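Local atomic coordinates of WGR domain-containing protein (Bacteroides fragilis, PDB entry 2RA8), a protein that is of unknown function but joins a WGR domain, a module often associated with nucleic-acid-binding proteins, to a leucine-rich-repeat domain. Residues S125-A128 / D129-E133; Q154-S157 / W158-Q161; G203-D207 / S208-D212; M271-S275 / D276-Q280; D304-K307 / H308-F311. One frame throughout, in Å; residues are numbered along the deposited sequence.

Contact 1 (S125-A128 / D129-E133)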
loop_
_atom_site.group_PDB
_atom_site.type_symbol
_atom_site.label_atom_id
_atom_site.label_comp_id
_atom_site.label_asym_id
_atom_site.label_seq_id
_atom_site.Cartn_x
_atom_site.Cartn_y
_atom_site.Cartn_z
ATOM N N SER A 125 15.804 2.232 -23.606
ATOM C CA SER A 125 17.034 2.099 -24.395
ATOM C C SER A 125 18.201 2.950 -23.945
ATOM O O SER A 125 19.352 2.498 -23.976
ATOM C CB SER A 125 16.753 2.412 -25.865
ATOM O OG SER A 125 16.892 1.240 -26.642
ATOM N N ASP A 126 17.923 4.192 -23.552
ATOM C CA ASP A 126 18.967 5.106 -23.096
ATOM C C ASP A 126 19.648 4.569 -21.876
ATOM O O ASP A 126 20.867 4.684 -21.724
ATOM C CB ASP A 126 18.376 6.477 -22.756
ATOM C CG ASP A 126 18.195 7.352 -23.972
ATOM O OD1 ASP A 126 17.711 6.846 -25.005
ATOM O OD2 ASP A 126 18.528 8.553 -23.887
ATOM N N ILE A 127 18.850 3.980 -20.989
ATOM C CA ILE A 127 19.354 3.421 -19.744
ATOM C C ILE A 127 20.191 2.191 -20.038
ATOM O O ILE A 127 21.319 2.068 -19.559
ATOM C CB ILE A 127 18.183 3.052 -18.816
ATOM C CG1 ILE A 127 17.174 4.231 -18.750
ATOM C CG2 ILE A 127 18.703 2.698 -17.440
ATOM C CD1 ILE A 127 17.769 5.538 -18.245
ATOM N N ALA A 128 19.654 1.274 -20.834
ATOM C CA ALA A 128 20.406 0.070 -21.171
ATOM C C ALA A 128 21.700 0.434 -21.878
ATOM O O ALA A 128 22.766 -0.088 -21.543
ATOM C CB ALA A 128 19.573 -0.844 -22.044
ATOM N N ASP A 129 21.607 1.331 -22.860
ATOM C CA ASP A 129 22.770 1.771 -23.628
ATOM C C ASP A 129 23.753 2.501 -22.753
ATOM O O ASP A 129 24.964 2.255 -22.824
ATOM C CB ASP A 129 22.339 2.691 -24.775
ATOM C CG ASP A 129 21.676 1.933 -25.916
ATOM O OD1 ASP A 129 20.870 1.016 -25.641
ATOM O OD2 ASP A 129 21.955 2.261 -27.088
ATOM N N GLY A 130 23.236 3.403 -21.923
ATOM C CA GLY A 130 24.092 4.155 -21.024
ATOM C C GLY A 130 24.907 3.242 -20.124
ATOM O O GLY A 130 26.106 3.454 -19.940
ATOM N N ILE A 131 24.270 2.220 -19.560
ATOM C CA ILE A 131 24.982 1.295 -18.683
ATOM C C ILE A 131 26.025 0.516 -19.460
ATOM O O ILE A 131 27.177 0.422 -19.040
ATOM C CB ILE A 131 23.996 0.309 -17.986
ATOM C CG1 ILE A 131 23.185 1.055 -16.914
ATOM C CG2 ILE A 131 24.768 -0.850 -17.359
ATOM C CD1 ILE A 131 21.988 0.253 -16.365
ATOM N N VAL A 132 25.632 -0.031 -20.607
ATOM C CA VAL A 132 26.547 -0.805 -21.437
ATOM C C VAL A 132 27.772 -0.005 -21.823
ATOM O O VAL A 132 28.876 -0.552 -21.911
ATOM C CB VAL A 132 25.823 -1.320 -22.720
ATOM C CG1 VAL A 132 26.817 -1.986 -23.678
ATOM C CG2 VAL A 132 24.747 -2.312 -22.329
ATOM N N GLU A 133 27.591 1.298 -22.034
ATOM C CA GLU A 133 28.691 2.172 -22.432
ATOM C C GLU A 133 29.527 2.633 -21.271
ATOM O O GLU A 133 30.551 3.289 -21.458
ATOM C CB GLU A 133 28.160 3.397 -23.189
ATOM C CG GLU A 133 27.524 3.077 -24.552
ATOM C CD GLU A 133 26.804 4.284 -25.158
ATOM O OE1 GLU A 133 27.454 5.337 -25.343
ATOM O OE2 GLU A 133 25.590 4.184 -25.446
HETATM O O HOH W 1 18.722 -0.740 -25.517
#
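Asp129 answers Ser125 one helical turn earlier, through both its backbone and its side chain. Its N donates to Ser125 O at 2.8 Å. Its carboxylate folds back along the same turn, because CG lies beside the backbone N and anti to the carbonyl carbon (chi1 -74°). A water then joins the two side chains. It lies 2.9 Å from Ser125 OG and donates to Asp129 OD1 at 2.8 Å. The serine hydroxyl and the carboxylate, 4.1 Å apart from OG to OD1, are thus linked by solvent and not directly. Gly130 brings no side chain to the turn. Its N gives a short bond of 2.7 Å to Asp126 O, less straight than its neighbours at 150°. Ile131 N continues the series to Ile127 O at 3.0 Å. Its side chain runs along the same face as that of Ile127, and CD1 reaches Ile127 CG2 at 4.2 Å. Ile131 CG1 also packs against the Ile127 carbonyl oxygen. Val132 N closes the last bond across the junction, 3.0 Å to Ala128 O and nearly straight at 168°. Its CG2 branch, on the backbone N side, rests against that same oxygen. Glu133 N bonds back to Asp129 O. The pattern is the i to i+4 ladder of a regular alpha helix, here 125-132. Its apolar side is buried: Ile127 and Ile131 meet Met97 of helix 96-102 and Trp146 of strand 143-146, while Ala128 and Ile131 meet Val167 of helix 165-169.

Contact 2 (Q154-S157 / W158-Q161)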
loop_
_atom_site.group_PDB
_atom_site.type_symbol
_atom_site.label_atom_id
_atom_site.label_comp_id
_atom_site.label_asym_id
_atom_site.label_seq_id
_atom_site.Cartn_x
_atom_site.Cartn_y
_atom_site.Cartn_z
ATOM N N GLN A 154 2.329 4.343 -14.358
ATOM C CA GLN A 154 1.884 3.673 -15.569
ATOM C C GLN A 154 1.714 2.194 -15.248
ATOM O O GLN A 154 2.544 1.594 -14.563
ATOM C CB GLN A 154 2.890 3.917 -16.727
ATOM C CG GLN A 154 3.671 2.712 -17.213
ATOM C CD GLN A 154 4.752 3.073 -18.229
ATOM O OE1 GLN A 154 5.835 2.474 -18.237
ATOM N NE2 GLN A 154 4.461 4.040 -19.097
ATOM N N GLU A 155 0.621 1.606 -15.720
ATOM C CA GLU A 155 0.339 0.197 -15.466
ATOM C C GLU A 155 1.424 -0.703 -15.987
ATOM O O GLU A 155 2.065 -0.413 -16.994
ATOM C CB GLU A 155 -0.990 -0.215 -16.091
ATOM C CG GLU A 155 -2.211 0.413 -15.448
ATOM C CD GLU A 155 -3.472 -0.363 -15.768
ATOM O OE1 GLU A 155 -4.332 0.157 -16.510
ATOM O OE2 GLU A 155 -3.593 -1.507 -15.279
ATOM N N ILE A 156 1.611 -1.821 -15.302
ATOM C CA ILE A 156 2.653 -2.774 -15.656
ATOM C C ILE A 156 2.638 -3.172 -17.118
ATOM O O ILE A 156 3.696 -3.358 -17.725
ATOM C CB ILE A 156 2.563 -4.022 -14.731
ATOM C CG1 ILE A 156 3.879 -4.818 -14.790
ATOM C CG2 ILE A 156 1.376 -4.894 -15.137
ATOM C CD1 ILE A 156 4.009 -5.854 -13.692
ATOM N N SER A 157 1.455 -3.263 -17.718
ATOM C CA SER A 157 1.361 -3.656 -19.123
ATOM C C SER A 157 1.828 -2.594 -20.086
ATOM O O SER A 157 1.880 -2.829 -21.293
ATOM C CB SER A 157 -0.082 -4.067 -19.475
ATOM O OG SER A 157 -1.014 -3.029 -19.184
ATOM N N TRP A 158 2.185 -1.422 -19.567
ATOM C CA TRP A 158 2.652 -0.327 -20.409
ATOM C C TRP A 158 4.138 -0.067 -20.282
ATOM O O TRP A 158 4.681 0.837 -20.920
ATOM C CB TRP A 158 1.878 0.963 -20.091
ATOM C CG TRP A 158 0.428 0.877 -20.457
ATOM C CD1 TRP A 158 -0.599 0.438 -19.668
ATOM C CD2 TRP A 158 -0.142 1.174 -21.736
ATOM N NE1 TRP A 158 -1.781 0.440 -20.380
ATOM C CE2 TRP A 158 -1.527 0.882 -21.649
ATOM C CE3 TRP A 158 0.381 1.648 -22.943
ATOM C CZ2 TRP A 158 -2.388 1.060 -22.734
ATOM C CZ3 TRP A 158 -0.476 1.823 -24.018
ATOM C CH2 TRP A 158 -1.848 1.526 -23.905
ATOM N N ILE A 159 4.808 -0.856 -19.454
ATOM C CA ILE A 159 6.242 -0.694 -19.269
ATOM C C ILE A 159 6.932 -1.201 -20.512
ATOM O O ILE A 159 6.734 -2.344 -20.911
ATOM C CB ILE A 159 6.724 -1.476 -18.030
ATOM C CG1 ILE A 159 5.959 -0.999 -16.801
ATOM C CG2 ILE A 159 8.221 -1.262 -17.814
ATOM C CD1 ILE A 159 6.294 -1.775 -15.531
ATOM N N GLU A 160 7.732 -0.346 -21.140
ATOM C CA GLU A 160 8.451 -0.716 -22.358
ATOM C C GLU A 160 9.895 -1.074 -22.095
ATOM O O GLU A 160 10.743 -0.200 -21.900
ATOM C CB GLU A 160 8.397 0.425 -23.388
ATOM C CG GLU A 160 6.994 0.764 -23.866
ATOM C CD GLU A 160 6.225 -0.467 -24.305
ATOM O OE1 GLU A 160 6.776 -1.258 -25.101
ATOM O OE2 GLU A 160 5.073 -0.643 -23.856
ATOM N N GLN A 161 10.179 -2.371 -22.108
ATOM C CA GLN A 161 11.532 -2.851 -21.869
ATOM C C GLN A 161 12.319 -2.984 -23.153
ATOM O O GLN A 161 11.839 -2.626 -24.227
ATOM C CB GLN A 161 11.473 -4.203 -21.148
ATOM C CG GLN A 161 10.686 -4.165 -19.835
ATOM C CD GLN A 161 11.406 -3.400 -18.738
ATOM O OE1 GLN A 161 12.151 -2.464 -19.010
ATOM N NE2 GLN A 161 11.170 -3.791 -17.489
HETATM O O HOH W 2 7.995 2.532 -19.979
HETATM O O HOH W 3 5.375 -4.588 -19.568
#
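Gln154 reaches along the backbone of Trp158 and Ile159 with an extended side chain. Its CB points toward the following residues and starts the chain in that direction. CG packs on Trp158 CB at 3.8 Å. CD comes next to Trp158 O, and the amide plane is turned 41° from the indole plane. At the tip, OE1 lies 3.4 Å from Ile159 CA, while Gln154 NE2 lies nearest Trp158 O, 3.7 Å away. A water donates to Gln154 OE1 at 2.8 Å and accepts from Glu160 N at 3.1 Å, so the amide tip is tied to the backbone beyond the turn. The backbone here makes a 3-10 turn. Trp158 N donates to Glu155 O at 2.8 Å, and Ile159 N to Ile156 O at 3.2 Å. A second water donates to both Ile156 O and Ile159 O. Glu155 CB meets the indole edge at Trp158 CD1, and Ile156 CG1 packs against Ile159 CD1 at 4.0 Å. The turn belongs to the loop between strand 143-146 and helix 165-169. Gln154 packs on Tyr29 and Trp158 on Gln39, both of the second subunit. Ile156 and Ile159 lie on Lys180 of strand 176-180.

Contact 3 (G203-D207 / S208-D212); sequences GGLPD and SVVED
The start of helix 207-215 is built here, with Pro206 at the N-cap position and Leu205 packed against Val209 and Val210 of the first turn. Leu205 is the main apolar link. Its CG is anti to the backbone N (chi1 -177°), and from there the two methyls part, one to each valine. CD1 meets Val209 CG1 at 3.6 Å, and CD2 meets Val210 CG2 at 3.7 Å. The leucine crosses each valine at about a right angle. Pro206 adds its ring: CD packs on Val209 CG2 at 4.0 Å, and CB touches Ser208 OG at 3.4 Å. The backbone bond from Val209 N to Pro206 O is weak, at 3.2 Å and 133°. The first regular helical bond is sounder, from Glu211 N to Asp207 O at 2.9 Å. Glu211 CG lies against that same oxygen. The two acidic groups stay apart, with Asp207 OD1 and Glu211 OE2 separated by 5.5 Å. Asp207 N is held by Asp236 OD2, which adds a side-chain acceptor at the helix start. The turn follows strand 197-201, where Leu205 and Val209 both rest on Ile200. Phe242, from a loop, covers Leu205 and Val210.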
loop_
_atom_site.group_PDB
_atom_site.type_symbol
_atom_site.label_atom_id
_atom_site.label_comp_id
_atom_site.label_asym_id
_atom_site.label_seq_id
_atom_site.Cartn_x
_atom_site.Cartn_y
_atom_site.Cartn_z
ATOM N N GLY A 203 2.587 -8.490 -16.206
ATOM C CA GLY A 203 1.098 -8.593 -16.391
ATOM C C GLY A 203 0.726 -9.647 -17.444
ATOM O O GLY A 203 -0.404 -10.027 -17.598
ATOM N N GLY A 204 1.719 -10.212 -18.108
ATOM C CA GLY A 204 1.469 -11.345 -18.926
ATOM C C GLY A 204 2.828 -11.784 -19.447
ATOM O O GLY A 204 3.403 -11.162 -20.331
ATOM N N LEU A 205 3.267 -12.935 -19.031
ATOM C CA LEU A 205 4.694 -13.223 -19.281
ATOM C C LEU A 205 4.846 -13.907 -20.650
ATOM O O LEU A 205 4.310 -15.001 -20.866
ATOM C CB LEU A 205 5.335 -14.028 -18.144
ATOM C CG LEU A 205 6.865 -14.335 -18.261
ATOM C CD1 LEU A 205 7.780 -13.262 -17.594
ATOM C CD2 LEU A 205 7.046 -15.732 -17.474
ATOM N N PRO A 206 5.624 -13.216 -21.589
ATOM C CA PRO A 206 5.794 -13.780 -22.933
ATOM C C PRO A 206 6.622 -15.049 -22.927
ATOM O O PRO A 206 7.444 -15.257 -22.037
ATOM C CB PRO A 206 6.500 -12.655 -23.698
ATOM C CG PRO A 206 6.058 -11.420 -22.987
ATOM C CD PRO A 206 6.135 -11.836 -21.537
ATOM N N ASP A 207 6.408 -15.908 -23.919
ATOM C CA ASP A 207 7.167 -17.150 -24.025
ATOM C C ASP A 207 8.630 -16.855 -24.282
ATOM O O ASP A 207 9.502 -17.652 -23.943
ATOM C CB ASP A 207 6.610 -18.024 -25.160
ATOM C CG ASP A 207 5.402 -18.850 -24.730
ATOM O OD1 ASP A 207 4.709 -19.403 -25.612
ATOM O OD2 ASP A 207 5.152 -18.955 -23.510
ATOM N N SER A 208 8.910 -15.699 -24.879
ATOM C CA SER A 208 10.289 -15.312 -25.170
ATOM C C SER A 208 11.100 -15.212 -23.904
ATOM O O SER A 208 12.264 -15.609 -23.869
ATOM C CB SER A 208 10.328 -13.979 -25.918
ATOM O OG SER A 208 9.498 -13.016 -25.296
ATOM N N VAL A 209 10.488 -14.698 -22.846
ATOM C CA VAL A 209 11.173 -14.568 -21.566
ATOM C C VAL A 209 11.501 -15.929 -20.992
ATOM O O VAL A 209 12.628 -16.175 -20.550
ATOM C CB VAL A 209 10.309 -13.781 -20.561
ATOM C CG1 VAL A 209 10.994 -13.737 -19.208
ATOM C CG2 VAL A 209 10.061 -12.367 -21.091
ATOM N N VAL A 210 10.524 -16.832 -20.995
ATOM C CA VAL A 210 10.753 -18.170 -20.471
ATOM C C VAL A 210 11.846 -18.872 -21.261
ATOM O O VAL A 210 12.678 -19.593 -20.691
ATOM C CB VAL A 210 9.467 -19.024 -20.523
ATOM C CG1 VAL A 210 9.742 -20.409 -19.971
ATOM C CG2 VAL A 210 8.361 -18.355 -19.714
ATOM N N GLU A 211 11.858 -18.664 -22.574
ATOM C CA GLU A 211 12.861 -19.293 -23.427
ATOM C C GLU A 211 14.245 -18.769 -23.141
ATOM O O GLU A 211 15.233 -19.500 -23.267
ATOM C CB GLU A 211 12.501 -19.099 -24.903
ATOM C CG GLU A 211 11.214 -19.824 -25.287
ATOM C CD GLU A 211 10.918 -19.771 -26.772
ATOM O OE1 GLU A 211 11.649 -20.426 -27.546
ATOM O OE2 GLU A 211 9.957 -19.071 -27.160
ATOM N N ASP A 212 14.338 -17.499 -22.761
ATOM C CA ASP A 212 15.631 -16.934 -22.405
ATOM C C ASP A 212 16.137 -17.659 -21.181
ATOM O O ASP A 212 17.307 -18.038 -21.107
ATOM C CB ASP A 212 15.527 -15.435 -22.108
ATOM C CG ASP A 212 15.386 -14.600 -23.367
ATOM O OD1 ASP A 212 15.801 -15.078 -24.447
ATOM O OD2 ASP A 212 14.874 -13.460 -23.279
#

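Contact 4 (M271-S275 / D276-Q280); sequences MFLES and DILPQ
Ser275 and Ile277 make the one polar bond that joins the end of helix 265-274 to the following turn. Ile277 N donates to Ser275 OG at 3.0 Å, and the bond is nearly straight at 169°. The hydroxyl reaches forward because OG is anti to the backbone N (chi1 180°). Ser275 OG also bonds to Phe246 O, so it is held between the N of Ile277 and the loop carbonyl of Phe246. Since that carbonyl can only accept, the hydroxyl proton most probably goes there. Beside the Ile277 N bond, the methyl Ile277 CG2 also comes close to Ser275 OG, at 3.0 Å. Asp276 N, though 2.8 Å from Ser275 OG, is badly angled for a bond. Within the helix end, Ser275 N donates to Phe272 O at 3.1 Å. In the turn, Gln280 N donates to Ile277 O at 3.1 Å. Among charged groups, Asp276 OD2 forms a salt bridge with Lys248 NZ.

The packing contacts lie around Leu278, whose CB points back toward the helix. Leu278 CD2 sits 4.3 Å from Leu273 CD2. The same methyl also rests on a carbonyl oxygen, 3.5 Å from Phe272 O. The Phe272 ring meets that of Phe246 edge to face, and Leu273 rests on Ile306 of helix 303-306. A serine OG that accepts from the N two residues on makes an ST turn. Here it stands at Ser275, where the chain leaves helix 265-274 on its way to strand 283-285 of the parallel sheet.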
loop_
_atom_site.group_PDB
_atom_site.type_symbol
_atom_site.label_atom_id
_atom_site.label_comp_id
_atom_site.label_asym_id
_atom_site.label_seq_id
_atom_site.Cartn_x
_atom_site.Cartn_y
_atom_site.Cartn_z
HETATM N N MSE A 271 2.408 -29.302 -11.176
HETATM C CA MSE A 271 3.790 -29.265 -11.646
HETATM C C MSE A 271 4.750 -29.519 -10.527
HETATM O O MSE A 271 5.698 -30.298 -10.672
HETATM C CB MSE A 271 4.102 -27.913 -12.271
HETATM C CG MSE A 271 3.267 -27.623 -13.489
HETATM SE SE MSE A 271 3.808 -26.006 -14.383
HETATM C CE MSE A 271 2.399 -25.934 -15.685
ATOM N N PHE A 272 4.518 -28.857 -9.396
ATOM C CA PHE A 272 5.372 -29.039 -8.235
ATOM C C PHE A 272 5.374 -30.482 -7.801
ATOM O O PHE A 272 6.427 -31.118 -7.724
ATOM C CB PHE A 272 4.896 -28.160 -7.063
ATOM C CG PHE A 272 5.450 -26.758 -7.083
ATOM C CD1 PHE A 272 6.764 -26.508 -6.703
ATOM C CD2 PHE A 272 4.662 -25.691 -7.493
ATOM C CE1 PHE A 272 7.279 -25.215 -6.734
ATOM C CE2 PHE A 272 5.176 -24.399 -7.525
ATOM C CZ PHE A 272 6.483 -24.168 -7.144
ATOM N N LEU A 273 4.185 -31.017 -7.536
ATOM C CA LEU A 273 4.049 -32.389 -7.051
ATOM C C LEU A 273 4.652 -33.459 -7.913
ATOM O O LEU A 273 5.165 -34.446 -7.394
ATOM C CB LEU A 273 2.573 -32.716 -6.790
ATOM C CG LEU A 273 1.879 -31.850 -5.722
ATOM C CD1 LEU A 273 0.409 -32.198 -5.643
ATOM C CD2 LEU A 273 2.540 -32.062 -4.377
ATOM N N GLU A 274 4.621 -33.273 -9.228
ATOM C CA GLU A 274 5.163 -34.272 -10.145
ATOM C C GLU A 274 6.604 -34.061 -10.524
ATOM O O GLU A 274 7.178 -34.877 -11.245
ATOM C CB GLU A 274 4.337 -34.300 -11.424
ATOM C CG GLU A 274 4.323 -32.969 -12.149
ATOM C CD GLU A 274 3.417 -32.969 -13.364
ATOM O OE1 GLU A 274 2.333 -33.589 -13.304
ATOM O OE2 GLU A 274 3.783 -32.331 -14.372
ATOM N N SER A 275 7.203 -32.977 -10.039
ATOM C CA SER A 275 8.585 -32.645 -10.380
ATOM C C SER A 275 9.661 -33.300 -9.542
ATOM O O SER A 275 9.439 -33.670 -8.385
ATOM C CB SER A 275 8.769 -31.124 -10.322
ATOM O OG SER A 275 10.098 -30.749 -10.642
ATOM N N ASP A 276 10.849 -33.436 -10.125
ATOM C CA ASP A 276 11.962 -34.031 -9.408
ATOM C C ASP A 276 12.708 -32.962 -8.646
ATOM O O ASP A 276 13.610 -33.261 -7.871
ATOM C CB ASP A 276 12.902 -34.756 -10.384
ATOM C CG ASP A 276 13.685 -33.805 -11.270
ATOM O OD1 ASP A 276 13.307 -32.619 -11.377
ATOM O OD2 ASP A 276 14.682 -34.257 -11.870
ATOM N N ILE A 277 12.326 -31.704 -8.851
ATOM C CA ILE A 277 12.980 -30.601 -8.157
ATOM C C ILE A 277 12.395 -30.408 -6.770
ATOM O O ILE A 277 13.095 -29.978 -5.852
ATOM C CB ILE A 277 12.876 -29.263 -8.977
ATOM C CG1 ILE A 277 13.878 -28.232 -8.431
ATOM C CG2 ILE A 277 11.455 -28.684 -8.891
ATOM C CD1 ILE A 277 14.133 -27.058 -9.376
ATOM N N LEU A 278 11.120 -30.758 -6.599
ATOM C CA LEU A 278 10.432 -30.589 -5.310
ATOM C C LEU A 278 11.178 -31.070 -4.071
ATOM O O LEU A 278 11.213 -30.378 -3.056
ATOM C CB LEU A 278 9.044 -31.254 -5.354
ATOM C CG LEU A 278 8.201 -31.198 -4.065
ATOM C CD1 LEU A 278 7.995 -29.755 -3.623
ATOM C CD2 LEU A 278 6.860 -31.863 -4.311
ATOM N N PRO A 279 11.785 -32.268 -4.120
ATOM C CA PRO A 279 12.508 -32.749 -2.938
ATOM C C PRO A 279 13.560 -31.818 -2.353
ATOM O O PRO A 279 13.789 -31.828 -1.144
ATOM C CB PRO A 279 13.115 -34.058 -3.422
ATOM C CG PRO A 279 12.060 -34.572 -4.361
ATOM C CD PRO A 279 11.699 -33.323 -5.147
ATOM N N GLN A 280 14.203 -31.011 -3.194
ATOM C CA GLN A 280 15.247 -30.096 -2.725
ATOM C C GLN A 280 14.761 -28.725 -2.287
ATOM O O GLN A 280 15.475 -28.004 -1.585
ATOM C CB GLN A 280 16.290 -29.877 -3.822
ATOM C CG GLN A 280 15.799 -28.977 -4.946
ATOM C CD GLN A 280 16.766 -28.912 -6.109
ATOM O OE1 GLN A 280 17.127 -29.939 -6.682
ATOM N NE2 GLN A 280 17.183 -27.701 -6.473
#

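Contact 5 (D304-K307 / H308-F311)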
loop_
_atom_site.group_PDB
_atom_site.type_symbol
_atom_site.label_atom_id
_atom_site.label_comp_id
_atom_site.label_asym_id
_atom_site.label_seq_id
_atom_site.Cartn_x
_atom_site.Cartn_y
_atom_site.Cartn_z
ATOM N N ASP A 304 2.970 -36.244 1.950
ATOM C CA ASP A 304 4.247 -36.952 1.910
ATOM C C ASP A 304 5.289 -36.258 1.062
ATOM O O ASP A 304 6.462 -36.203 1.431
ATOM C CB ASP A 304 4.038 -38.387 1.395
ATOM C CG ASP A 304 3.488 -38.429 -0.025
ATOM O OD1 ASP A 304 2.542 -37.666 -0.327
ATOM O OD2 ASP A 304 3.993 -39.238 -0.837
ATOM N N LYS A 305 4.868 -35.716 -0.076
ATOM C CA LYS A 305 5.787 -35.032 -0.980
ATOM C C LYS A 305 6.182 -33.638 -0.576
ATOM O O LYS A 305 7.198 -33.128 -1.048
ATOM C CB LYS A 305 5.192 -34.946 -2.387
ATOM C CG LYS A 305 5.026 -36.268 -3.091
ATOM C CD LYS A 305 4.486 -36.047 -4.486
ATOM C CE LYS A 305 4.386 -37.348 -5.255
ATOM N NZ LYS A 305 3.909 -37.110 -6.647
ATOM N N ILE A 306 5.402 -33.006 0.295
ATOM C CA ILE A 306 5.704 -31.635 0.687
ATOM C C ILE A 306 6.066 -31.370 2.129
ATOM O O ILE A 306 6.512 -30.270 2.459
ATOM C CB ILE A 306 4.531 -30.700 0.312
ATOM C CG1 ILE A 306 3.278 -31.070 1.114
ATOM C CG2 ILE A 306 4.261 -30.801 -1.173
ATOM C CD1 ILE A 306 2.132 -30.089 0.949
ATOM N N LYS A 307 5.905 -32.368 2.993
ATOM C CA LYS A 307 6.184 -32.201 4.418
ATOM C C LYS A 307 7.581 -31.769 4.773
ATOM O O LYS A 307 7.873 -31.501 5.936
ATOM C CB LYS A 307 5.848 -33.490 5.181
ATOM C CG LYS A 307 6.587 -34.733 4.704
ATOM C CD LYS A 307 6.199 -35.946 5.539
ATOM C CE LYS A 307 6.979 -37.189 5.133
ATOM N NZ LYS A 307 6.607 -38.360 5.974
ATOM N N HIS A 308 8.455 -31.689 3.780
ATOM C CA HIS A 308 9.837 -31.282 4.003
ATOM C C HIS A 308 10.025 -29.804 3.741
ATOM O O HIS A 308 11.035 -29.225 4.130
ATOM C CB HIS A 308 10.752 -32.066 3.076
ATOM C CG HIS A 308 10.566 -31.724 1.632
ATOM N ND1 HIS A 308 11.172 -30.632 1.047
ATOM C CD2 HIS A 308 9.814 -32.300 0.667
ATOM C CE1 HIS A 308 10.800 -30.553 -0.218
ATOM N NE2 HIS A 308 9.973 -31.551 -0.473
ATOM N N LEU A 309 9.060 -29.192 3.064
ATOM C CA LEU A 309 9.139 -27.768 2.750
ATOM C C LEU A 309 9.126 -26.950 4.010
ATOM O O LEU A 309 8.605 -27.384 5.038
ATOM C CB LEU A 309 7.961 -27.339 1.861
ATOM C CG LEU A 309 7.896 -27.921 0.445
ATOM C CD1 LEU A 309 6.631 -27.443 -0.256
ATOM C CD2 LEU A 309 9.128 -27.488 -0.342
ATOM N N LYS A 310 9.720 -25.763 3.942
ATOM C CA LYS A 310 9.758 -24.866 5.089
ATOM C C LYS A 310 8.678 -23.820 4.975
ATOM O O LYS A 310 8.278 -23.216 5.970
ATOM C CB LYS A 310 11.124 -24.177 5.178
ATOM C CG LYS A 310 12.237 -25.091 5.677
ATOM C CD LYS A 310 13.628 -24.704 5.160
ATOM C CE LYS A 310 14.087 -23.324 5.617
ATOM N NZ LYS A 310 13.468 -22.219 4.832
ATOM N N PHE A 311 8.174 -23.615 3.761
ATOM C CA PHE A 311 7.159 -22.591 3.545
ATOM C C PHE A 311 6.415 -22.770 2.248
ATOM O O PHE A 311 7.002 -23.071 1.203
ATOM C CB PHE A 311 7.842 -21.201 3.579
ATOM C CG PHE A 311 6.916 -20.028 3.339
ATOM C CD1 PHE A 311 5.693 -19.923 3.994
ATOM C CD2 PHE A 311 7.312 -18.989 2.500
ATOM C CE1 PHE A 311 4.883 -18.794 3.820
ATOM C CE2 PHE A 311 6.508 -17.863 2.324
ATOM C CZ PHE A 311 5.298 -17.767 2.985
#
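Ile306 O receives the backbone N of Leu309 at 2.8 Å, with an N-H...O angle of 163°. Leu309 also wraps the acceptor with its side chain, for CB lies 3.3 Å and CG 3.4 Å from Ile306 O. Further out, Leu309 CD1 packs on Ile306 CB at 3.9 Å. His308 occupies the turn with its ring brought back over it. Its CG sits between the backbone N and the carbonyl carbon (chi1 67°), and this turns the imidazole toward the helix end. Lys305 O lies at the ring edge, near its plane, 3.2 Å from His308 CD2. Ile306 O and Leu309 CG lie over one face of the ring, both offset toward its rim. The ring is thus flanked by backbone oxygens and an aliphatic branch. Lys305 extends its chain to Leu273 O, where NZ is hydrogen-bonded. Ile306 packs on Leu331, and Leu309 on Met284 of strand 283-285. The bond from Leu309 N to Ile306 O closes a type I beta turn, which leads from helix 303-306 into strand 311-313 of the parallel sheet.

Contacts 1 to 5 follow one another along the chain, and all belong to the domain built on the ten-stranded parallel sheet. Contact 1 lies on helix 125-132, and contact 2 in the loop after strand 143-146; their centres are about 19 Å apart. Contacts 2 and 3 touch, Ile156 CD1 lying 3.9 Å from Gly203 N. Contacts 4 and 5 form a second pair, centres about 11 Å apart, where His308 packs against the Leu278 carbonyl. Contacts 1 and 5 are about 43 Å apart between centres, on opposite sides of the chain's centre. The five local contacts are spaced along the sheet, each in or next to a segment that connects its parallel strands.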